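Local coordinates for Hsc70 cochaperone (SGT) (Aspergillus fumigatus, PDB 3SZ7), which binds endoplasmic reticulum-destined tail-anchored proteins as an Hsc70 co-chaperone and directs them into the GET pathway, its TPR domain binding several chaperones, at residues D32-A37 against S49-A54; S83-A88 against K99-K104. All coordinates share one frame; numbering follows the deposited sequence.

Contact 1. Residues D32-A37 against S49-A54; sequences DLYTQA and SNRAAA
Tyr34 lays its ring against helical segment 49-54, where the methylene of Asn50 rides over one face. Asn50 CB stands 3.7 Å from the centroid of the Tyr34 ring, 17° off the normal and displaced toward the phenol end, a CH-pi contact in which CZ is the nearest ring atom. The amide of Asn50 is tilted to the ring instead of stacking on it. Along the CD2-CE2 side the ring runs close to the opposing main chain: Tyr34 CD2 is 3.5 Å from Arg51 CA, and Tyr34 CE2 is 3.3 Å from Asn50 O. Ala54 CB meets the same CE2 atom at the ring edge, 4.3 Å away, while at the base of the ring Tyr34 CB packs on Arg51 CB. The phenol oxygen is hydrogen-bonded to Asn19 OD1 of helix 9-23, which fixes the far end of the ring. The two segments are antiparallel helices whose segment axes approach to 9.3 Å: the second helix of the first predicted tetratricopeptide repeat and the first helix of the next, so the contact is a joint between successive repeats of the TPR superhelix. One residue on, Thr35 OG1 accepts a 2.9 Å hydrogen bond from Arg51 NH1, a fairly straight bond, 159° at the hydrogen, with the hydroxyl oxygen close to the guanidinium plane. With OG1 beside the backbone N (chi1 -63°), the Thr35 hydroxyl is also hydrogen-bonded to Ile31 O of its own helix. Arg51 reaches it through a chain bent at chi3, and its NE forms a salt bridge with Asp67.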
ATOM      1  N   ASP A  32     -11.004  11.200  -9.711  1.00 22.16           N
ATOM      2  CA  ASP A  32     -11.251  11.821 -11.009  1.00 27.45           C
ATOM      3  C   ASP A  32     -10.245  12.921 -11.329  1.00 33.14           C
ATOM      4  O   ASP A  32      -9.790  13.033 -12.466  1.00 28.04           O
ATOM      5  CB  ASP A  32     -12.676  12.363 -11.126  1.00 28.90           C
ATOM      6  CG  ASP A  32     -12.975  12.892 -12.519  1.00 41.28           C
ATOM      7  OD1 ASP A  32     -13.086  12.071 -13.453  1.00 43.86           O
ATOM      8  OD2 ASP A  32     -13.091  14.124 -12.683  1.00 37.96           O
ATOM      9  N   LEU A  33      -9.895  13.724 -10.326  1.00 21.52           N
ATOM     10  CA  LEU A  33      -8.938  14.814 -10.506  1.00 24.84           C
ATOM     11  C   LEU A  33      -7.518  14.318 -10.789  1.00 27.65           C
ATOM     12  O   LEU A  33      -6.805  14.884 -11.620  1.00 25.27           O
ATOM     13  CB  LEU A  33      -8.947  15.730  -9.281  1.00 28.49           C
ATOM     14  CG  LEU A  33     -10.221  16.574  -9.124  1.00 28.22           C
ATOM     15  CD1 LEU A  33     -10.371  17.086  -7.699  1.00 30.11           C
ATOM     16  CD2 LEU A  33     -10.213  17.724 -10.120  1.00 32.21           C
ATOM     17  N   TYR A  34      -7.106  13.264 -10.093  1.00 21.88           N
ATOM     18  CA  TYR A  34      -5.794  12.677 -10.329  1.00 21.96           C
ATOM     19  C   TYR A  34      -5.754  12.057 -11.719  1.00 24.39           C
ATOM     20  O   TYR A  34      -4.723  12.080 -12.396  1.00 22.92           O
ATOM     21  CB  TYR A  34      -5.495  11.600  -9.285  1.00 18.30           C
ATOM     22  CG  TYR A  34      -5.254  12.119  -7.887  1.00 21.40           C
ATOM     23  CD1 TYR A  34      -4.586  13.318  -7.667  1.00 23.49           C
ATOM     24  CD2 TYR A  34      -5.684  11.398  -6.780  1.00 20.37           C
ATOM     25  CE1 TYR A  34      -4.360  13.785  -6.382  1.00 23.30           C
ATOM     26  CE2 TYR A  34      -5.462  11.856  -5.495  1.00 20.67           C
ATOM     27  CZ  TYR A  34      -4.804  13.045  -5.300  1.00 17.36           C
ATOM     28  OH  TYR A  34      -4.585  13.484  -4.015  1.00 21.65           O
ATOM     29  N   THR A  35      -6.880  11.475 -12.123  1.00 19.34           N
ATOM     30  CA  THR A  35      -7.016  10.889 -13.452  1.00 22.76           C
ATOM     31  C   THR A  35      -6.882  11.960 -14.534  1.00 25.02           C
ATOM     32  O   THR A  35      -6.277  11.723 -15.582  1.00 23.73           O
ATOM     33  CB  THR A  35      -8.365  10.159 -13.602  1.00 26.88           C
ATOM     34  OG1 THR A  35      -8.424   9.066 -12.673  1.00 23.75           O
ATOM     35  CG2 THR A  35      -8.543   9.630 -15.022  1.00 27.77           C
ATOM     36  N   GLN A  36      -7.449  13.135 -14.281  1.00 23.60           N
ATOM     37  CA  GLN A  36      -7.287  14.259 -15.202  1.00 26.82           C
ATOM     38  C   GLN A  36      -5.827  14.692 -15.294  1.00 31.22           C
ATOM     39  O   GLN A  36      -5.338  15.011 -16.374  1.00 27.62           O
ATOM     40  CB  GLN A  36      -8.152  15.447 -14.780  1.00 27.32           C
ATOM     41  CG  GLN A  36      -9.642  15.203 -14.896  1.00 32.89           C
ATOM     42  CD  GLN A  36     -10.445  16.415 -14.480  1.00 31.74           C
ATOM     43  OE1 GLN A  36     -11.404  16.307 -13.717  1.00 44.72           O
ATOM     44  NE2 GLN A  36     -10.051  17.582 -14.974  1.00 28.35           N
ATOM     45  N   ALA A  37      -5.136  14.706 -14.158  1.00 24.89           N
ATOM     46  CA  ALA A  37      -3.719  15.051 -14.142  1.00 24.11           C
ATOM     47  C   ALA A  37      -2.926  14.026 -14.948  1.00 25.22           C
ATOM     48  O   ALA A  37      -1.996  14.372 -15.678  1.00 28.36           O
ATOM     49  CB  ALA A  37      -3.201  15.129 -12.716  1.00 23.78           C
ATOM     50  N   SER A  49       0.747   7.575  -7.478  1.00 17.69           N
ATOM     51  CA  SER A  49       0.782   7.191  -6.073  1.00 16.14           C
ATOM     52  C   SER A  49      -0.290   7.927  -5.286  1.00 15.52           C
ATOM     53  O   SER A  49      -0.842   7.388  -4.330  1.00 14.80           O
ATOM     54  CB  SER A  49       2.164   7.419  -5.473  1.00 21.83           C
ATOM     55  OG  SER A  49       3.126   6.639  -6.167  1.00 32.82           O
ATOM     56  N   ASN A  50      -0.598   9.151  -5.705  1.00 19.24           N
ATOM     57  CA  ASN A  50      -1.727   9.871  -5.128  1.00 14.46           C
ATOM     58  C   ASN A  50      -3.069   9.211  -5.443  1.00 20.52           C
ATOM     59  O   ASN A  50      -3.905   9.061  -4.561  1.00 19.26           O
ATOM     60  CB  ASN A  50      -1.724  11.344  -5.549  1.00 16.97           C
ATOM     61  CG  ASN A  50      -0.715  12.171  -4.772  1.00 24.32           C
ATOM     62  OD1 ASN A  50       0.004  11.654  -3.917  1.00 24.45           O
ATOM     63  ND2 ASN A  50      -0.649  13.461  -5.076  1.00 25.20           N
ATOM     64  N   ARG A  51      -3.276   8.805  -6.692  1.00 17.54           N
ATOM     65  CA  ARG A  51      -4.520   8.128  -7.040  1.00 14.22           C
ATOM     66  C   ARG A  51      -4.632   6.793  -6.306  1.00 18.70           C
ATOM     67  O   ARG A  51      -5.727   6.363  -5.941  1.00 19.21           O
ATOM     68  CB  ARG A  51      -4.669   7.933  -8.555  1.00 17.97           C
ATOM     69  CG  ARG A  51      -6.093   7.562  -8.957  1.00 19.70           C
ATOM     70  CD  ARG A  51      -6.313   7.581 -10.463  1.00 19.43           C
ATOM     71  NE  ARG A  51      -5.502   6.578 -11.143  1.00 22.33           N
ATOM     72  CZ  ARG A  51      -5.529   6.362 -12.453  1.00 21.46           C
ATOM     73  NH1 ARG A  51      -6.335   7.080 -13.231  1.00 23.58           N
ATOM     74  NH2 ARG A  51      -4.750   5.428 -12.985  1.00 24.80           N
ATOM     75  N   ALA A  52      -3.494   6.139  -6.094  1.00 15.51           N
ATOM     76  CA  ALA A  52      -3.464   4.902  -5.312  1.00 18.07           C
ATOM     77  C   ALA A  52      -3.971   5.141  -3.894  1.00 19.90           C
ATOM     78  O   ALA A  52      -4.693   4.316  -3.342  1.00 17.41           O
ATOM     79  CB  ALA A  52      -2.058   4.307  -5.282  1.00 16.54           C
ATOM     80  N   ALA A  53      -3.598   6.273  -3.306  1.00 15.93           N
ATOM     81  CA  ALA A  53      -4.032   6.589  -1.949  1.00 17.92           C
ATOM     82  C   ALA A  53      -5.544   6.757  -1.908  1.00 16.79           C
ATOM     83  O   ALA A  53      -6.202   6.344  -0.943  1.00 18.27           O
ATOM     84  CB  ALA A  53      -3.345   7.852  -1.443  1.00 17.04           C
ATOM     85  N   ALA A  54      -6.090   7.366  -2.958  1.00 17.20           N
ATOM     86  CA  ALA A  54      -7.526   7.602  -3.048  1.00 20.30           C
ATOM     87  C   ALA A  54      -8.281   6.291  -3.244  1.00 18.02           C
ATOM     88  O   ALA A  54      -9.352   6.082  -2.660  1.00 21.70           O
ATOM     89  CB  ALA A  54      -7.835   8.580  -4.184  1.00 22.92           C
TER

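Contact 2. Residues S83-A88 against K99-K104; sequences SRLGLA and KEAYEK
Water 1 bridges the two helices, hydrogen-bonded to Ser83 OG at 3.1 Å and to Tyr102 OH at 2.9 Å. It lies at the edge of the Tyr102 ring, in its plane, and so joins the phenol to a serine whose own hydroxyl stays 4.2 Å from the nearest ring carbon, Tyr102 CE1. The ring itself lies flat across the backbone of the opposing helix. Gly86 CA sits over one face, 3.9 Å from the centroid of the Tyr102 ring and 18° off its normal, a CH-pi contact shifted toward the rim on the CE2 side. Tyr102 CG stands beside the backbone N (chi1 -79°), which sends the ring across to the 83-88 helix, and OH ends near the backbone of Leu87. Next to it the methyl of Ala101 fits against the same glycine, 3.7 Å from Ala101 CB to Gly86 N, and against the branch of Leu85, with Leu85 CG 3.9 Å from Ala101 CB. The absence of a side chain at Gly86 lets the segment axes of the antiparallel helices of the third predicted tetratricopeptide repeat come within 7.8 Å, with Gly86 and Ala101 at the point of nearest CA approach. Within this helical hairpin, small residues allow the backbones to approach under an aromatic face; with no direct hydrogen bond between the segments and a polar link that passes through water, they are probably held together mainly by nonpolar packing.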
ATOM      1  N   SER A  83       5.534   2.229  -0.598  1.00 14.60           N
ATOM      2  CA  SER A  83       4.741   2.259   0.625  1.00 16.43           C
ATOM      3  C   SER A  83       3.259   2.076   0.310  1.00 13.29           C
ATOM      4  O   SER A  83       2.547   1.366   1.024  1.00 14.04           O
ATOM      5  CB  SER A  83       4.967   3.566   1.385  1.00 20.58           C
ATOM      6  OG  SER A  83       4.281   3.542   2.623  1.00 23.52           O
ATOM      7  N   ARG A  84       2.800   2.724  -0.759  1.00 12.99           N
ATOM      8  CA  ARG A  84       1.425   2.588  -1.228  1.00 15.83           C
ATOM      9  C   ARG A  84       1.135   1.161  -1.648  1.00 14.21           C
ATOM     10  O   ARG A  84       0.078   0.624  -1.335  1.00 12.08           O
ATOM     11  CB  ARG A  84       1.175   3.495  -2.431  1.00 17.93           C
ATOM     12  CG  ARG A  84       1.306   4.960  -2.133  1.00 24.21           C
ATOM     13  CD  ARG A  84      -0.023   5.554  -1.741  1.00 24.05           C
ATOM     14  NE  ARG A  84       0.125   6.978  -1.485  1.00 19.65           N
ATOM     15  CZ  ARG A  84       0.116   7.521  -0.276  1.00 24.78           C
ATOM     16  NH1 ARG A  84      -0.060   6.757   0.795  1.00 25.56           N
ATOM     17  NH2 ARG A  84       0.266   8.828  -0.138  1.00 29.14           N
ATOM     18  N   LEU A  85       2.075   0.562  -2.372  1.00 14.97           N
ATOM     19  CA  LEU A  85       1.927  -0.813  -2.845  1.00 12.46           C
ATOM     20  C   LEU A  85       1.879  -1.792  -1.674  1.00 11.63           C
ATOM     21  O   LEU A  85       1.101  -2.744  -1.675  1.00 12.34           O
ATOM     22  CB  LEU A  85       3.084  -1.176  -3.772  1.00 13.86           C
ATOM     23  CG  LEU A  85       3.051  -2.588  -4.357  1.00 15.12           C
ATOM     24  CD1 LEU A  85       1.707  -2.846  -5.023  1.00 12.38           C
ATOM     25  CD2 LEU A  85       4.191  -2.775  -5.352  1.00 14.12           C
ATOM     26  N   GLY A  86       2.721  -1.547  -0.676  1.00  8.20           N
ATOM     27  CA  GLY A  86       2.742  -2.375   0.518  1.00 10.32           C
ATOM     28  C   GLY A  86       1.396  -2.389   1.211  1.00 12.56           C
ATOM     29  O   GLY A  86       0.893  -3.445   1.583  1.00 11.27           O
ATOM     30  N   LEU A  87       0.806  -1.213   1.394  1.00  9.46           N
ATOM     31  CA  LEU A  87      -0.485  -1.126   2.072  1.00 10.05           C
ATOM     32  C   LEU A  87      -1.585  -1.782   1.245  1.00 10.79           C
ATOM     33  O   LEU A  87      -2.422  -2.499   1.774  1.00 11.66           O
ATOM     34  CB  LEU A  87      -0.841   0.329   2.385  1.00 10.18           C
ATOM     35  CG  LEU A  87      -2.111   0.543   3.214  1.00 14.03           C
ATOM     36  CD1 LEU A  87      -2.044  -0.239   4.519  1.00 15.38           C
ATOM     37  CD2 LEU A  87      -2.317   2.028   3.497  1.00 19.52           C
ATOM     38  N   ALA A  88      -1.591  -1.527  -0.057  1.00 11.16           N
ATOM     39  CA  ALA A  88      -2.603  -2.119  -0.916  1.00 11.74           C
ATOM     40  C   ALA A  88      -2.537  -3.644  -0.878  1.00 12.44           C
ATOM     41  O   ALA A  88      -3.566  -4.318  -0.785  1.00 14.64           O
ATOM     42  CB  ALA A  88      -2.477  -1.592  -2.355  1.00 13.74           C
ATOM     43  N   LYS A  99       5.273  -7.549   2.189  1.00 12.54           N
ATOM     44  CA  LYS A  99       6.600  -7.570   2.784  1.00 12.18           C
ATOM     45  C   LYS A  99       7.652  -7.146   1.759  1.00 11.48           C
ATOM     46  O   LYS A  99       8.506  -6.301   2.044  1.00 14.24           O
ATOM     47  CB  LYS A  99       6.917  -8.962   3.332  1.00 12.63           C
ATOM     48  CG  LYS A  99       8.345  -9.123   3.845  1.00 12.80           C
ATOM     49  CD  LYS A  99       8.554 -10.540   4.366  1.00 18.90           C
ATOM     50  CE  LYS A  99       9.965 -10.744   4.909  1.00 41.92           C
ATOM     51  NZ  LYS A  99      10.979 -10.862   3.824  1.00 43.90           N
ATOM     52  N   GLU A 100       7.576  -7.722   0.560  1.00 12.40           N
ATOM     53  CA  GLU A 100       8.510  -7.378  -0.514  1.00 11.82           C
ATOM     54  C   GLU A 100       8.439  -5.897  -0.882  1.00 11.41           C
ATOM     55  O   GLU A 100       9.466  -5.255  -1.073  1.00 13.36           O
ATOM     56  CB  GLU A 100       8.255  -8.246  -1.750  1.00 15.09           C
ATOM     57  CG  GLU A 100       8.505  -9.725  -1.497  1.00 21.74           C
ATOM     58  CD  GLU A 100       8.197 -10.593  -2.703  1.00 37.23           C
ATOM     59  OE1 GLU A 100       7.621 -10.080  -3.688  1.00 33.37           O
ATOM     60  OE2 GLU A 100       8.532 -11.794  -2.661  1.00 37.53           O
ATOM     61  N   ALA A 101       7.226  -5.357  -0.979  1.00 13.16           N
ATOM     62  CA  ALA A 101       7.070  -3.948  -1.346  1.00 12.20           C
ATOM     63  C   ALA A 101       7.648  -3.032  -0.273  1.00 13.13           C
ATOM     64  O   ALA A 101       8.319  -2.048  -0.584  1.00 13.46           O
ATOM     65  CB  ALA A 101       5.609  -3.607  -1.605  1.00 12.80           C
ATOM     66  N   TYR A 102       7.377  -3.337   0.992  1.00 10.66           N
ATOM     67  CA  TYR A 102       7.921  -2.504   2.064  1.00 11.29           C
ATOM     68  C   TYR A 102       9.444  -2.575   2.110  1.00 11.52           C
ATOM     69  O   TYR A 102      10.107  -1.571   2.361  1.00 15.24           O
ATOM     70  CB  TYR A 102       7.337  -2.881   3.424  1.00 10.53           C
ATOM     71  CG  TYR A 102       5.946  -2.329   3.656  1.00  9.85           C
ATOM     72  CD1 TYR A 102       5.704  -0.963   3.582  1.00 12.13           C
ATOM     73  CD2 TYR A 102       4.888  -3.168   3.974  1.00 14.92           C
ATOM     74  CE1 TYR A 102       4.445  -0.448   3.807  1.00 13.37           C
ATOM     75  CE2 TYR A 102       3.625  -2.668   4.195  1.00 11.78           C
ATOM     76  CZ  TYR A 102       3.410  -1.306   4.114  1.00 17.53           C
ATOM     77  OH  TYR A 102       2.162  -0.794   4.343  1.00 15.08           O
ATOM     78  N   GLU A 103      10.001  -3.765   1.886  1.00 13.93           N
ATOM     79  CA  GLU A 103      11.449  -3.910   1.872  1.00 13.65           C
ATOM     80  C   GLU A 103      12.066  -3.072   0.761  1.00 16.06           C
ATOM     81  O   GLU A 103      13.057  -2.381   0.976  1.00 15.92           O
ATOM     82  CB  GLU A 103      11.853  -5.374   1.728  1.00 14.78           C
ATOM     83  CG  GLU A 103      11.588  -6.190   2.976  1.00 13.67           C
ATOM     84  CD  GLU A 103      11.777  -7.681   2.753  1.00 24.10           C
ATOM     85  OE1 GLU A 103      11.668  -8.135   1.591  1.00 25.29           O
ATOM     86  OE2 GLU A 103      12.033  -8.396   3.742  1.00 32.25           O
ATOM     87  N   LYS A 104      11.481  -3.125  -0.429  1.00 14.34           N
ATOM     88  CA  LYS A 104      11.989  -2.312  -1.529  1.00 15.24           C
ATOM     89  C   LYS A 104      11.783  -0.817  -1.282  1.00 13.98           C
ATOM     90  O   LYS A 104      12.601   0.015  -1.701  1.00 16.14           O
ATOM     91  CB  LYS A 104      11.358  -2.743  -2.848  1.00 16.26           C
ATOM     92  CG  LYS A 104      11.741  -4.168  -3.249  1.00 22.00           C
ATOM     93  CD  LYS A 104      11.305  -4.494  -4.666  1.00 30.23           C
ATOM     94  CE  LYS A 104      11.739  -5.901  -5.066  1.00 28.57           C
ATOM     95  NZ  LYS A 104      13.194  -6.102  -4.835  1.00 33.30           N
TER
HETATM   96  O   HOH W   1       2.027   2.063   4.161  1.00 24.81           O

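In the fold
From the N terminus, helix 9-23 leads into helix 27-40, and contact 1 then closes the short loop to helix 45-57, joining the first predicted TPR repeat to the second. The chain runs on through helix 61-74 before contact 2 closes the turn between helices 79-91 and 95-109, within the predicted third repeat. The two closures therefore follow in series, neither enclosing nor crossing the other. Their centres lie about 19 Å apart, yet helices 45-57 and 79-91 meet: Arg84 packs on Ala53 and makes a weak hydrogen bond from NE to Ser49 O. Helix 61-74 touches both helices, and helix 115-133 packs beyond contact 2 against Tyr102.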